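Local coordinates for chromosomal replication initiator protein dnaA (Aquifex aeolicus, PDB 1L8Q), which binds ATP through an AAA+ domain and probably assembles at the replication origin oriC to initiate chromosomal replication once per cell cycle, at residues D2-F13 and H52-K63; D105-K113 and S138-V148. All coordinates share one frame; numbering follows the deposited sequence.

Interaction 1 (D2-F13 and H52-K63); sequences DFLNPKYTLENF and HLLQAAGNEAKK. With ADP (adenosine-5'-diphosphate), chain C.
His52 lies between two aromatic rings of the 2-13 segment. Tyr8 turns its edge to one face of the imidazole, with ring planes at 64°, and Phe13 turns its edge to the other, 3.5 Å separating Phe13 CD1 from His52 CD2. With CG of His52 anti to the backbone nitrogen (chi1 -176°), both ring nitrogens are engaged. NE2 donates to Thr9 O at 3.2 Å; Thr9 O lies in the imidazole plane, although the donor stands well above the carbonyl plane. ND1 shares a hydrogen bond of 2.6 Å with O2' of the ADP ribose, and the backbone N of His52 donates to the phosphate oxygen O1A. Phe13 is itself layered: CD1 of Leu53 sits over the centre of one face, 4.2 Å from the centroid, and the adenine N6 over the other.

One helical turn further on, CB of Ala56 packs against the backbone of Thr9 and against Leu10 CD2. Asn59 then holds the loop by its main chain: ND2 donates to Tyr8 O at 2.9 Å, the acceptor lying in the amide plane, and more weakly to Asn5 O, while Leu4 slides past the same side chain.

At the solvent side the contact thins to charged tips. Lys62 NZ reaches Asp2 OD2 on its syn side at 2.9 Å, and Glu11 OE2 stands a long 3.6 Å from Lys63 NZ, which also has a weak bridge to Glu60; Glu60 is paired more strongly with Arg64. The geometry is that of an AAA+ nucleotide site, in which an N-terminal loop laid across the helix that follows the P-loop lies against the adenine and ribose.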
loop_
_atom_site.group_PDB
_atom_site.type_symbol
_atom_site.label_atom_id
_atom_site.label_comp_id
_atom_site.label_asym_id
_atom_site.label_seq_id
_atom_site.Cartn_x
_atom_site.Cartn_y
_atom_site.Cartn_z
ATOM N N ASP A 2 4.343 5.893 -24.162
ATOM C CA ASP A 2 5.256 5.567 -23.014
ATOM C C ASP A 2 4.531 5.489 -21.655
ATOM O O ASP A 2 4.833 4.630 -20.836
ATOM C CB ASP A 2 6.457 6.530 -22.956
ATOM C CG ASP A 2 6.062 7.935 -22.592
ATOM O OD1 ASP A 2 5.119 8.101 -21.796
ATOM O OD2 ASP A 2 6.656 8.941 -23.037
ATOM N N PHE A 3 3.581 6.391 -21.434
ATOM C CA PHE A 3 2.729 6.359 -20.240
ATOM C C PHE A 3 3.371 6.971 -19.007
ATOM O O PHE A 3 2.994 6.671 -17.893
ATOM C CB PHE A 3 2.225 4.933 -19.968
ATOM C CG PHE A 3 1.559 4.304 -21.154
ATOM C CD1 PHE A 3 2.288 3.531 -22.043
ATOM C CD2 PHE A 3 0.208 4.523 -21.407
ATOM C CE1 PHE A 3 1.686 2.967 -23.159
ATOM C CE2 PHE A 3 -0.407 3.966 -22.515
ATOM C CZ PHE A 3 0.334 3.189 -23.401
ATOM N N LEU A 4 4.317 7.863 -19.218
ATOM C CA LEU A 4 4.966 8.521 -18.114
ATOM C C LEU A 4 4.216 9.771 -17.653
ATOM O O LEU A 4 3.686 10.529 -18.463
ATOM C CB LEU A 4 6.393 8.873 -18.497
ATOM C CG LEU A 4 7.277 7.670 -18.804
ATOM C CD1 LEU A 4 8.529 8.102 -19.531
ATOM C CD2 LEU A 4 7.620 6.927 -17.527
ATOM N N ASN A 5 4.185 9.976 -16.339
ATOM C CA ASN A 5 3.579 11.151 -15.728
ATOM C C ASN A 5 4.694 12.088 -15.272
ATOM O O ASN A 5 5.372 11.829 -14.281
ATOM C CB ASN A 5 2.744 10.721 -14.526
ATOM C CG ASN A 5 1.747 11.774 -14.094
ATOM O OD1 ASN A 5 0.542 11.573 -14.201
ATOM N ND2 ASN A 5 2.243 12.888 -13.581
ATOM N N PRO A 6 4.888 13.171 -16.001
ATOM C CA PRO A 6 5.993 14.097 -15.738
ATOM C C PRO A 6 6.168 14.491 -14.276
ATOM O O PRO A 6 7.286 14.846 -13.901
ATOM C CB PRO A 6 5.613 15.328 -16.562
ATOM C CG PRO A 6 4.821 14.787 -17.686
ATOM C CD PRO A 6 4.067 13.594 -17.142
ATOM N N LYS A 7 5.109 14.423 -13.470
ATOM C CA LYS A 7 5.174 14.894 -12.079
ATOM C C LYS A 7 6.170 14.137 -11.180
ATOM O O LYS A 7 6.619 14.666 -10.177
ATOM C CB LYS A 7 3.782 14.912 -11.434
ATOM C CG LYS A 7 3.390 13.617 -10.738
ATOM C CD LYS A 7 1.958 13.664 -10.197
ATOM C CE LYS A 7 1.546 12.302 -9.606
ATOM N NZ LYS A 7 0.177 12.322 -9.000
ATOM N N TYR A 8 6.503 12.904 -11.542
ATOM C CA TYR A 8 7.446 12.111 -10.757
ATOM C C TYR A 8 8.855 12.361 -11.247
ATOM O O TYR A 8 9.153 12.080 -12.405
ATOM C CB TYR A 8 7.163 10.624 -10.932
ATOM C CG TYR A 8 5.786 10.146 -10.534
ATOM C CD1 TYR A 8 5.394 10.114 -9.206
ATOM C CD2 TYR A 8 4.903 9.651 -11.489
ATOM C CE1 TYR A 8 4.152 9.628 -8.844
ATOM C CE2 TYR A 8 3.668 9.165 -11.138
ATOM C CZ TYR A 8 3.296 9.150 -9.819
ATOM O OH TYR A 8 2.058 8.668 -9.469
ATOM N N THR A 9 9.738 12.861 -10.388
ATOM C CA THR A 9 11.121 13.027 -10.808
ATOM C C THR A 9 12.129 12.618 -9.755
ATOM O O THR A 9 11.835 12.613 -8.558
ATOM C CB THR A 9 11.409 14.474 -11.259
ATOM O OG1 THR A 9 11.777 15.278 -10.123
ATOM C CG2 THR A 9 10.143 15.150 -11.816
ATOM N N LEU A 10 13.332 12.286 -10.209
ATOM C CA LEU A 10 14.413 11.942 -9.316
ATOM C C LEU A 10 14.722 13.162 -8.503
ATOM O O LEU A 10 15.277 13.085 -7.425
ATOM C CB LEU A 10 15.659 11.554 -10.102
ATOM C CG LEU A 10 15.789 10.125 -10.604
ATOM C CD1 LEU A 10 15.210 9.154 -9.606
ATOM C CD2 LEU A 10 15.085 9.999 -11.907
ATOM N N GLU A 11 14.378 14.311 -9.045
ATOM C CA GLU A 11 14.678 15.558 -8.376
ATOM C C GLU A 11 13.695 15.856 -7.231
ATOM O O GLU A 11 14.072 16.477 -6.235
ATOM C CB GLU A 11 14.761 16.704 -9.390
ATOM C CG GLU A 11 15.517 16.330 -10.671
ATOM C CD GLU A 11 14.631 16.317 -11.924
ATOM O OE1 GLU A 11 14.208 17.420 -12.387
ATOM O OE2 GLU A 11 14.381 15.207 -12.465
ATOM N N ASN A 12 12.447 15.406 -7.361
ATOM C CA ASN A 12 11.505 15.561 -6.256
ATOM C C ASN A 12 11.297 14.294 -5.451
ATOM O O ASN A 12 10.331 14.176 -4.707
ATOM C CB ASN A 12 10.164 16.201 -6.670
ATOM C CG ASN A 12 9.488 15.486 -7.832
ATOM O OD1 ASN A 12 8.898 16.132 -8.693
ATOM N ND2 ASN A 12 9.557 14.146 -7.850
ATOM N N PHE A 13 12.202 13.338 -5.614
ATOM C CA PHE A 13 12.200 12.162 -4.761
ATOM C C PHE A 13 13.047 12.516 -3.557
ATOM O O PHE A 13 14.243 12.793 -3.694
ATOM C CB PHE A 13 12.797 10.954 -5.485
ATOM C CG PHE A 13 12.611 9.638 -4.754
ATOM C CD1 PHE A 13 11.449 8.892 -4.917
ATOM C CD2 PHE A 13 13.612 9.137 -3.933
ATOM C CE1 PHE A 13 11.289 7.678 -4.256
ATOM C CE2 PHE A 13 13.458 7.925 -3.281
ATOM C CZ PHE A 13 12.297 7.197 -3.443
ATOM N N HIS A 52 6.722 6.093 -8.123
ATOM C CA HIS A 52 7.403 7.343 -8.272
ATOM C C HIS A 52 8.814 7.126 -8.834
ATOM O O HIS A 52 9.242 7.814 -9.765
ATOM C CB HIS A 52 7.477 8.032 -6.917
ATOM C CG HIS A 52 8.084 9.394 -6.968
ATOM N ND1 HIS A 52 7.474 10.499 -6.417
ATOM C CD2 HIS A 52 9.243 9.834 -7.513
ATOM C CE1 HIS A 52 8.238 11.561 -6.608
ATOM N NE2 HIS A 52 9.318 11.183 -7.270
ATOM N N LEU A 53 9.538 6.171 -8.266
ATOM C CA LEU A 53 10.909 5.930 -8.671
ATOM C C LEU A 53 10.993 5.375 -10.104
ATOM O O LEU A 53 11.852 5.803 -10.892
ATOM C CB LEU A 53 11.582 4.994 -7.679
ATOM C CG LEU A 53 13.097 4.886 -7.649
ATOM C CD1 LEU A 53 13.727 6.249 -7.501
ATOM C CD2 LEU A 53 13.485 4.001 -6.484
ATOM N N LEU A 54 10.114 4.434 -10.447
ATOM C CA LEU A 54 10.123 3.889 -11.804
ATOM C C LEU A 54 9.882 5.008 -12.809
ATOM O O LEU A 54 10.596 5.143 -13.804
ATOM C CB LEU A 54 9.053 2.820 -11.974
ATOM C CG LEU A 54 9.469 1.354 -11.864
ATOM C CD1 LEU A 54 10.275 1.093 -10.621
ATOM C CD2 LEU A 54 8.216 0.481 -11.910
ATOM N N GLN A 55 8.881 5.827 -12.532
ATOM C CA GLN A 55 8.521 6.867 -13.454
ATOM C C GLN A 55 9.538 7.998 -13.509
ATOM O O GLN A 55 9.697 8.659 -14.541
ATOM C CB GLN A 55 7.134 7.396 -13.137
ATOM C CG GLN A 55 6.076 6.336 -13.221
ATOM C CD GLN A 55 4.982 6.712 -14.173
ATOM O OE1 GLN A 55 3.924 6.091 -14.184
ATOM N NE2 GLN A 55 5.231 7.721 -14.983
ATOM N N ALA A 56 10.224 8.235 -12.404
ATOM C CA ALA A 56 11.251 9.260 -12.411
ATOM C C ALA A 56 12.411 8.786 -13.286
ATOM O O ALA A 56 12.985 9.575 -14.032
ATOM C CB ALA A 56 11.712 9.568 -11.023
ATOM N N ALA A 57 12.749 7.498 -13.203
ATOM C CA ALA A 57 13.789 6.939 -14.057
ATOM C C ALA A 57 13.387 7.094 -15.516
ATOM O O ALA A 57 14.174 7.539 -16.337
ATOM C CB ALA A 57 14.033 5.447 -13.723
ATOM N N GLY A 58 12.156 6.717 -15.831
ATOM C CA GLY A 58 11.672 6.799 -17.186
ATOM C C GLY A 58 11.739 8.216 -17.708
ATOM O O GLY A 58 12.209 8.458 -18.816
ATOM N N ASN A 59 11.278 9.168 -16.914
ATOM C CA ASN A 59 11.321 10.552 -17.357
ATOM C C ASN A 59 12.739 11.009 -17.664
ATOM O O ASN A 59 12.958 11.736 -18.635
ATOM C CB ASN A 59 10.650 11.488 -16.352
ATOM C CG ASN A 59 9.159 11.323 -16.329
ATOM O OD1 ASN A 59 8.552 10.978 -17.337
ATOM N ND2 ASN A 59 8.559 11.540 -15.177
ATOM N N GLU A 60 13.694 10.575 -16.845
ATOM C CA GLU A 60 15.094 10.899 -17.062
ATOM C C GLU A 60 15.589 10.309 -18.367
ATOM O O GLU A 60 16.163 11.015 -19.202
ATOM C CB GLU A 60 15.956 10.356 -15.930
ATOM C CG GLU A 60 16.512 11.407 -15.005
ATOM C CD GLU A 60 17.499 12.319 -15.693
ATOM O OE1 GLU A 60 18.570 11.832 -16.104
ATOM O OE2 GLU A 60 17.206 13.529 -15.820
ATOM N N ALA A 61 15.384 9.007 -18.539
ATOM C CA ALA A 61 15.863 8.336 -19.732
ATOM C C ALA A 61 15.263 8.978 -20.986
ATOM O O ALA A 61 15.910 9.046 -22.035
ATOM C CB ALA A 61 15.550 6.853 -19.675
ATOM N N LYS A 62 14.037 9.472 -20.873
ATOM C CA LYS A 62 13.383 10.067 -22.028
ATOM C C LYS A 62 13.951 11.446 -22.306
ATOM O O LYS A 62 14.185 11.822 -23.453
ATOM C CB LYS A 62 11.872 10.154 -21.821
ATOM C CG LYS A 62 11.129 10.531 -23.075
ATOM C CD LYS A 62 9.637 10.358 -22.910
ATOM C CE LYS A 62 9.044 11.522 -22.147
ATOM N NZ LYS A 62 7.579 11.625 -22.382
ATOM N N LYS A 63 14.169 12.194 -21.238
ATOM C CA LYS A 63 14.731 13.523 -21.339
ATOM C C LYS A 63 16.143 13.442 -21.912
ATOM O O LYS A 63 16.675 14.422 -22.419
ATOM C CB LYS A 63 14.720 14.196 -19.962
ATOM C CG LYS A 63 15.680 15.365 -19.789
ATOM C CD LYS A 63 15.439 16.074 -18.452
ATOM C CE LYS A 63 14.798 15.126 -17.446
ATOM N NZ LYS A 63 14.740 15.689 -16.062
HETATM P PB ADP C . 3.943 3.026 -4.358
HETATM O O1B ADP C . 4.083 2.995 -5.888
HETATM O O2B ADP C . 5.054 2.338 -3.620
HETATM O O3B ADP C . 2.569 2.681 -3.877
HETATM P PA ADP C . 4.105 5.669 -5.068
HETATM O O1A ADP C . 5.374 5.675 -5.901
HETATM O O2A ADP C . 2.851 5.451 -5.898
HETATM O O3A ADP C . 4.156 4.537 -3.949
HETATM O "O5'" ADP C . 4.019 7.008 -4.212
HETATM C "C5'" ADP C . 2.882 7.284 -3.415
HETATM C "C4'" ADP C . 2.851 8.783 -3.250
HETATM O "O4'" ADP C . 3.845 9.199 -2.292
HETATM C "C3'" ADP C . 3.231 9.439 -4.559
HETATM O "O3'" ADP C . 2.502 10.658 -4.594
HETATM C "C2'" ADP C . 4.709 9.711 -4.389
HETATM O "O2'" ADP C . 5.243 10.760 -5.180
HETATM C "C1'" ADP C . 4.829 10.022 -2.923
HETATM N N9 ADP C . 6.180 9.624 -2.508
HETATM C C8 ADP C . 6.607 8.363 -2.263
HETATM N N7 ADP C . 7.926 8.375 -1.903
HETATM C C5 ADP C . 8.346 9.644 -1.940
HETATM C C6 ADP C . 9.610 10.349 -1.681
HETATM N N6 ADP C . 10.716 9.686 -1.307
HETATM N N1 ADP C . 9.630 11.678 -1.829
HETATM C C2 ADP C . 8.533 12.373 -2.196
HETATM N N3 ADP C . 7.348 11.784 -2.442
HETATM C C4 ADP C . 7.201 10.460 -2.337
#

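Interaction 2 (D105-K113 and S138-V148)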
loop_
_atom_site.group_PDB
_atom_site.type_symbol
_atom_site.label_atom_id
_atom_site.label_comp_id
_atom_site.label_asym_id
_atom_site.label_seq_id
_atom_site.Cartn_x
_atom_site.Cartn_y
_atom_site.Cartn_z
ATOM N N ASP A 105 5.597 -2.213 -13.576
ATOM C CA ASP A 105 5.218 -1.904 -12.212
ATOM C C ASP A 105 4.224 -2.934 -11.699
ATOM O O ASP A 105 3.456 -3.474 -12.475
ATOM C CB ASP A 105 4.560 -0.536 -12.217
ATOM C CG ASP A 105 4.636 0.164 -10.879
ATOM O OD1 ASP A 105 5.104 -0.444 -9.891
ATOM O OD2 ASP A 105 4.258 1.345 -10.735
ATOM N N ASP A 106 4.243 -3.204 -10.394
ATOM C CA ASP A 106 3.300 -4.140 -9.767
ATOM C C ASP A 106 3.327 -5.592 -10.295
ATOM O O ASP A 106 2.278 -6.214 -10.492
ATOM C CB ASP A 106 1.882 -3.585 -9.817
ATOM C CG ASP A 106 1.715 -2.323 -8.968
ATOM O OD1 ASP A 106 0.898 -1.443 -9.355
ATOM O OD2 ASP A 106 2.354 -2.110 -7.908
ATOM N N VAL A 107 4.531 -6.127 -10.464
ATOM C CA VAL A 107 4.761 -7.473 -11.000
ATOM C C VAL A 107 3.953 -8.590 -10.341
ATOM O O VAL A 107 3.671 -9.593 -10.945
ATOM C CB VAL A 107 6.226 -7.809 -10.914
ATOM C CG1 VAL A 107 6.441 -9.291 -11.092
ATOM C CG2 VAL A 107 6.973 -7.041 -11.954
ATOM N N GLN A 108 3.579 -8.401 -9.107
ATOM C CA GLN A 108 2.778 -9.377 -8.381
ATOM C C GLN A 108 1.550 -9.807 -9.165
ATOM O O GLN A 108 1.098 -10.944 -9.040
ATOM C CB GLN A 108 2.305 -8.717 -7.102
ATOM C CG GLN A 108 2.999 -7.369 -6.937
ATOM C CD GLN A 108 2.046 -6.298 -6.627
ATOM O OE1 GLN A 108 0.948 -6.570 -6.202
ATOM N NE2 GLN A 108 2.446 -5.067 -6.837
ATOM N N PHE A 109 0.986 -8.876 -9.937
ATOM C CA PHE A 109 -0.241 -9.128 -10.684
ATOM C C PHE A 109 -0.024 -10.005 -11.918
ATOM O O PHE A 109 -0.965 -10.325 -12.632
ATOM C CB PHE A 109 -0.940 -7.810 -11.044
ATOM C CG PHE A 109 -1.514 -7.090 -9.852
ATOM C CD1 PHE A 109 -2.398 -7.737 -8.994
ATOM C CD2 PHE A 109 -1.161 -5.779 -9.576
ATOM C CE1 PHE A 109 -2.922 -7.075 -7.871
ATOM C CE2 PHE A 109 -1.674 -5.115 -8.471
ATOM C CZ PHE A 109 -2.555 -5.765 -7.614
ATOM N N LEU A 110 1.222 -10.395 -12.150
ATOM C CA LEU A 110 1.548 -11.360 -13.185
ATOM C C LEU A 110 1.023 -12.758 -12.823
ATOM O O LEU A 110 0.891 -13.612 -13.701
ATOM C CB LEU A 110 3.060 -11.436 -13.357
ATOM C CG LEU A 110 3.770 -10.929 -14.610
ATOM C CD1 LEU A 110 2.988 -9.883 -15.401
ATOM C CD2 LEU A 110 5.153 -10.434 -14.242
ATOM N N SER A 111 0.736 -13.001 -11.536
ATOM C CA SER A 111 0.311 -14.344 -11.118
ATOM C C SER A 111 -0.956 -14.821 -11.791
ATOM O O SER A 111 -1.943 -14.101 -11.858
ATOM C CB SER A 111 0.201 -14.511 -9.578
ATOM O OG SER A 111 0.239 -13.279 -8.882
ATOM N N GLY A 112 -0.921 -16.059 -12.274
ATOM C CA GLY A 112 -2.048 -16.637 -12.978
ATOM C C GLY A 112 -1.978 -16.387 -14.474
ATOM O O GLY A 112 -2.282 -17.274 -15.280
ATOM N N LYS A 113 -1.553 -15.190 -14.853
ATOM C CA LYS A 113 -1.506 -14.821 -16.256
ATOM C C LYS A 113 -0.332 -15.502 -16.944
ATOM O O LYS A 113 0.674 -14.866 -17.265
ATOM C CB LYS A 113 -1.399 -13.309 -16.395
ATOM C CG LYS A 113 -1.863 -12.559 -15.168
ATOM C CD LYS A 113 -3.203 -11.922 -15.369
ATOM C CE LYS A 113 -3.446 -10.914 -14.273
ATOM N NZ LYS A 113 -4.470 -9.944 -14.669
ATOM N N SER A 138 7.516 -4.329 -7.321
ATOM C CA SER A 138 6.565 -5.272 -6.776
ATOM C C SER A 138 6.292 -4.923 -5.345
ATOM O O SER A 138 7.042 -4.170 -4.740
ATOM C CB SER A 138 7.101 -6.687 -6.858
ATOM O OG SER A 138 6.336 -7.543 -6.016
ATOM N N ASP A 139 5.218 -5.463 -4.793
ATOM C CA ASP A 139 4.907 -5.185 -3.412
ATOM C C ASP A 139 5.529 -6.258 -2.552
ATOM O O ASP A 139 5.389 -6.248 -1.344
ATOM C CB ASP A 139 3.381 -5.109 -3.173
ATOM C CG ASP A 139 2.698 -6.448 -3.341
ATOM O OD1 ASP A 139 3.269 -7.325 -4.016
ATOM O OD2 ASP A 139 1.593 -6.727 -2.838
ATOM N N ARG A 140 6.196 -7.210 -3.171
ATOM C CA ARG A 140 6.792 -8.280 -2.397
ATOM C C ARG A 140 8.013 -8.825 -3.095
ATOM O O ARG A 140 8.161 -8.682 -4.305
ATOM C CB ARG A 140 5.770 -9.385 -2.142
ATOM C CG ARG A 140 5.337 -10.115 -3.383
ATOM C CD ARG A 140 4.025 -10.816 -3.238
ATOM N NE ARG A 140 3.012 -9.922 -2.694
ATOM C CZ ARG A 140 1.736 -10.247 -2.523
ATOM N NH1 ARG A 140 1.299 -11.455 -2.854
ATOM N NH2 ARG A 140 0.895 -9.358 -2.019
ATOM N N HIS A 141 8.891 -9.427 -2.310
ATOM C CA HIS A 141 10.127 -10.043 -2.786
ATOM C C HIS A 141 9.801 -11.129 -3.804
ATOM O O HIS A 141 8.786 -11.781 -3.683
ATOM C CB HIS A 141 10.836 -10.670 -1.569
ATOM C CG HIS A 141 12.245 -11.083 -1.824
ATOM N ND1 HIS A 141 12.572 -12.276 -2.435
ATOM C CD2 HIS A 141 13.417 -10.465 -1.541
ATOM C CE1 HIS A 141 13.887 -12.361 -2.536
ATOM N NE2 HIS A 141 14.421 -11.273 -2.003
ATOM N N PRO A 142 10.639 -11.325 -4.809
ATOM C CA PRO A 142 10.396 -12.402 -5.788
ATOM C C PRO A 142 10.092 -13.750 -5.120
ATOM O O PRO A 142 9.189 -14.441 -5.584
ATOM C CB PRO A 142 11.689 -12.454 -6.577
ATOM C CG PRO A 142 12.204 -11.022 -6.500
ATOM C CD PRO A 142 11.833 -10.529 -5.133
ATOM N N GLN A 143 10.792 -14.098 -4.048
ATOM C CA GLN A 143 10.555 -15.369 -3.361
ATOM C C GLN A 143 9.120 -15.496 -2.862
ATOM O O GLN A 143 8.718 -16.552 -2.416
ATOM C CB GLN A 143 11.516 -15.548 -2.153
ATOM C CG GLN A 143 12.975 -15.926 -2.510
ATOM C CD GLN A 143 13.070 -17.178 -3.403
ATOM O OE1 GLN A 143 12.948 -18.312 -2.903
ATOM N NE2 GLN A 143 13.294 -16.974 -4.717
ATOM N N LYS A 144 8.361 -14.407 -2.910
ATOM C CA LYS A 144 6.994 -14.429 -2.429
ATOM C C LYS A 144 6.006 -14.303 -3.566
ATOM O O LYS A 144 4.796 -14.252 -3.345
ATOM C CB LYS A 144 6.767 -13.328 -1.416
ATOM C CG LYS A 144 7.690 -13.422 -0.213
ATOM C CD LYS A 144 6.991 -13.006 1.067
ATOM C CE LYS A 144 7.990 -12.782 2.196
ATOM N NZ LYS A 144 8.510 -11.376 2.242
ATOM N N LEU A 145 6.523 -14.234 -4.781
ATOM C CA LEU A 145 5.675 -14.227 -5.942
ATOM C C LEU A 145 5.091 -15.627 -6.234
ATOM O O LEU A 145 5.596 -16.359 -7.085
ATOM C CB LEU A 145 6.436 -13.705 -7.171
ATOM C CG LEU A 145 6.823 -12.227 -7.141
ATOM C CD1 LEU A 145 7.646 -11.839 -8.366
ATOM C CD2 LEU A 145 5.595 -11.345 -7.029
ATOM N N ASP A 146 4.039 -16.001 -5.523
ATOM C CA ASP A 146 3.313 -17.214 -5.883
ATOM C C ASP A 146 2.645 -16.980 -7.227
ATOM O O ASP A 146 2.218 -15.867 -7.530
ATOM C CB ASP A 146 2.236 -17.536 -4.849
ATOM C CG ASP A 146 2.805 -18.167 -3.595
ATOM O OD1 ASP A 146 3.391 -17.425 -2.766
ATOM O OD2 ASP A 146 2.721 -19.402 -3.362
ATOM N N GLY A 147 2.583 -18.016 -8.046
ATOM C CA GLY A 147 1.934 -17.903 -9.329
ATOM C C GLY A 147 2.772 -17.326 -10.447
ATOM O O GLY A 147 2.298 -17.235 -11.575
ATOM N N VAL A 148 3.993 -16.894 -10.157
ATOM C CA VAL A 148 4.880 -16.437 -11.233
ATOM C C VAL A 148 5.879 -17.538 -11.485
ATOM O O VAL A 148 6.391 -18.124 -10.549
ATOM C CB VAL A 148 5.607 -15.138 -10.880
ATOM C CG1 VAL A 148 6.729 -14.851 -11.873
ATOM C CG2 VAL A 148 4.635 -13.993 -10.831
#
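Gln108 lies across Asp139, and its side chain can be followed atom by atom. CB stands 4.2 Å from CD2 of Leu145, the branch that also reaches CA of Gln108, and CB is near Asp139 OD1 as well. CG approaches the same OD1 and comes to 3.5 Å from Ser138 OG. At chi2 (131°) the chain bends, laying the terminal amide over the carboxylate with the two planes 24° apart. CD stacks on the carboxylate, and OE1 faces both of its oxygens, 3.3 Å from Asp139 OD1, an acceptor pair with no hydrogen bond. NE2 lies near the backbone N of Asp139, again without a bond. The two flat groups are therefore stacked without a hydrogen bond between them. Asp139 OD2 accepts instead from Arg140 NH2 at 2.8 Å, in a salt bridge on its syn side.

On either side of Gln108 in the sequence the contacts are apolar: Val107 CG1 meets Leu145 CD1 at 3.9 Å, and Leu110 CB meets Val148 CG2. At the outer end the backbones draw together, with Ser111 and Gly147 CA atoms 4.3 Å apart and a weak bond from Gly112 N to Gly147 O. Gln117 donates to this carbonyl and to Leu110 O. These loops follow neighbouring parallel strands, 101-105 and 133-138; the first carries Asp106, a magnesium ligand, toward the phosphate side of the nucleotide, as in the Walker B region of an AAA+ ATPase.

How the interactions relate
Both interactions belong to the AAA+ domain. Interaction 1 lays an N-terminal loop along helix 50-63; interaction 2 joins loops leaving strands 101-105 and 133-138. They meet where Leu54 CD2 packs 3.7 Å from Asp105 CG, with their centres about 23 Å apart. Each is partly buried, but interaction 1 buries 935 Å² against 425 Å² and has ADP within its contact, with aromatic edges and side-chain bonds to carbonyls inside and salt bridges outside. Interaction 2 has small aliphatic contacts, a stacked amide and carboxylate, and one weak cross-bond between backbones. The former meets adenine, ribose and the alpha-phosphate; the latter touches no nucleotide atom and lies toward the magnesium.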